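Local atomic coordinates of proline dehydrogenase (Bradyrhizobium diazoefficiens USDA 110, PDB entry 4Q71), a protein that probably oxidises proline to glutamate in two steps, using an FAD-dependent proline dehydrogenase and an NAD-dependent aldehyde dehydrogenase joined in one chain. Residues 171-176 with 447-452. The protein carries 1 engineered substitution. Sequence-based numbering, arbitrary orientation.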
loop_
_atom_site.group_PDB
_atom_site.type_symbol
_atom_site.label_atom_id
_atom_site.label_comp_id
_atom_site.label_asym_id
_atom_site.label_seq_id
_atom_site.Cartn_x
_atom_site.Cartn_y
_atom_site.Cartn_z
ATOM N N LEU A 171 -31.874 30.726 38.814
ATOM C CA LEU A 171 -30.598 30.956 39.495
ATOM C C LEU A 171 -30.598 32.138 40.460
ATOM O O LEU A 171 -31.348 33.086 40.287
ATOM C CB LEU A 171 -29.494 31.167 38.454
ATOM C CG LEU A 171 -29.207 29.967 37.552
ATOM C CD1 LEU A 171 -28.133 30.300 36.535
ATOM C CD2 LEU A 171 -28.764 28.799 38.423
ATOM N N GLY A 172 -29.731 32.063 41.468
ATOM C CA GLY A 172 -29.505 33.162 42.381
ATOM C C GLY A 172 -28.171 32.983 43.073
ATOM O O GLY A 172 -27.564 31.917 42.983
ATOM N N GLU A 173 -27.703 34.032 43.743
ATOM C CA GLU A 173 -26.510 33.944 44.590
ATOM C C GLU A 173 -26.700 32.936 45.725
ATOM O O GLU A 173 -25.771 32.233 46.106
ATOM C CB GLU A 173 -26.207 35.299 45.202
ATOM C CG GLU A 173 -25.674 36.338 44.241
ATOM C CD GLU A 173 -24.975 37.478 44.980
ATOM O OE1 GLU A 173 -24.357 37.219 46.046
ATOM O OE2 GLU A 173 -25.057 38.633 44.507
ATOM N N THR A 174 -27.911 32.889 46.265
ATOM C CA THR A 174 -28.272 31.935 47.310
ATOM C C THR A 174 -29.526 31.194 46.861
ATOM O O THR A 174 -30.188 31.615 45.914
ATOM C CB THR A 174 -28.615 32.639 48.625
ATOM O OG1 THR A 174 -29.845 33.377 48.459
ATOM C CG2 THR A 174 -27.469 33.572 49.054
ATOM N N ILE A 175 -29.847 30.096 47.534
ATOM C CA ILE A 175 -31.003 29.321 47.144
ATOM C C ILE A 175 -32.292 30.146 47.332
ATOM O O ILE A 175 -33.208 30.066 46.507
ATOM C CB ILE A 175 -31.072 27.912 47.857
ATOM C CG1 ILE A 175 -32.178 27.059 47.241
ATOM C CG2 ILE A 175 -31.330 28.042 49.353
ATOM C CD1 ILE A 175 -31.967 26.779 45.743
ATOM N N GLU A 176 -32.342 30.983 48.370
ATOM C CA GLU A 176 -33.521 31.840 48.610
ATOM C C GLU A 176 -33.794 32.759 47.408
ATOM O O GLU A 176 -34.948 33.025 47.060
ATOM C CB GLU A 176 -33.366 32.677 49.898
ATOM C CG GLU A 176 -33.246 31.865 51.204
ATOM C CD GLU A 176 -31.834 31.326 51.416
ATOM O OE1 GLU A 176 -30.938 31.700 50.634
ATOM O OE2 GLU A 176 -31.610 30.519 52.352
ATOM N N GLY A 447 -30.888 26.488 41.453
ATOM C CA GLY A 447 -29.881 26.554 42.492
ATOM C C GLY A 447 -29.068 27.829 42.532
ATOM O O GLY A 447 -29.402 28.824 41.895
ATOM N N SER A 448 -27.949 27.766 43.244
ATOM C CA SER A 448 -27.033 28.900 43.382
ATOM C C SER A 448 -25.940 29.008 42.308
ATOM O O SER A 448 -25.507 28.005 41.731
ATOM C CB SER A 448 -26.379 28.841 44.763
ATOM O OG SER A 448 -27.405 29.006 45.713
ATOM N N HIS A 449 -25.470 30.233 42.080
ATOM C CA HIS A 449 -24.362 30.486 41.152
ATOM C C HIS A 449 -23.139 29.613 41.446
ATOM O O HIS A 449 -22.459 29.159 40.525
ATOM C CB HIS A 449 -23.948 31.956 41.206
ATOM C CG HIS A 449 -24.957 32.882 40.608
ATOM N ND1 HIS A 449 -25.231 34.129 41.136
ATOM C CD2 HIS A 449 -25.747 32.751 39.515
ATOM C CE1 HIS A 449 -26.162 34.713 40.406
ATOM N NE2 HIS A 449 -26.489 33.900 39.415
ATOM N N ARG A 450 -22.859 29.382 42.723
ATOM C CA ARG A 450 -21.675 28.612 43.108
ATOM C C ARG A 450 -21.770 27.136 42.702
ATOM O O ARG A 450 -20.794 26.406 42.825
ATOM C CB ARG A 450 -21.443 28.714 44.608
ATOM C CG ARG A 450 -22.544 28.063 45.471
ATOM C CD ARG A 450 -22.384 28.461 46.948
ATOM N NE ARG A 450 -21.177 27.871 47.542
ATOM C CZ ARG A 450 -20.735 28.150 48.768
ATOM N NH1 ARG A 450 -21.402 29.010 49.522
ATOM N NH2 ARG A 450 -19.632 27.573 49.242
ATOM N N ASP A 451 -22.941 26.708 42.226
ATOM C CA ASP A 451 -23.127 25.330 41.785
ATOM C C ASP A 451 -23.370 25.236 40.283
ATOM O O ASP A 451 -23.507 24.142 39.726
ATOM C CB ASP A 451 -24.284 24.704 42.546
ATOM C CG ASP A 451 -24.023 24.667 44.033
ATOM O OD1 ASP A 451 -22.963 24.122 44.408
ATOM O OD2 ASP A 451 -24.844 25.219 44.812
ATOM N N LEU A 452 -23.395 26.387 39.623
ATOM C CA LEU A 452 -23.692 26.418 38.203
ATOM C C LEU A 452 -22.600 25.778 37.318
ATOM O O LEU A 452 -22.913 25.002 36.419
ATOM C CB LEU A 452 -23.966 27.846 37.742
ATOM C CG LEU A 452 -24.246 27.933 36.235
ATOM C CD1 LEU A 452 -25.492 27.126 35.866
ATOM C CD2 LEU A 452 -24.395 29.379 35.824
HETATM O O HOH W 1 -23.777 31.249 44.963
#
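Gly172 and His449 illustrate how a short edge strand is pinned in parallel to a barrel strand. Gly172 N donates to Gly447 O (3.3 Å), and His449 N returns a bond to Gly172 O at 2.8 Å. From that backbone bond the His449 side chain turns back toward Gly172 and Glu173. CG lies anti to its own carbonyl carbon (chi1 -70°), which brings the ring against the Gly172–Glu173 linkage. CB stands 4.0 Å from Gly172 O and CG 3.7 Å from it, with CD2 farther off; this oxygen sits above one ring face, offset toward the rim. ND1 comes 3.6 Å from Glu173 N and also meets Glu173 CG, CE1 lies near Gly172 C, and NE2, near Leu171 CB, is hydrogen-bonded to Glu82. Replacing the imidazole with an alanine would keep the backbone bond but is likely to leave Glu82 without this partner and strip Gly172 O of the ring beneath it. Beyond the ring, Leu171 CD1 meets Leu452 CD2 at 3.9 Å, the two side chains crossing at about a right angle. Strand 170-172 thus lies alongside the end of strand 440-448 in the proline dehydrogenase barrel, with helix 175-181 following it and Met165 of helix 151-168 packed against both leucines.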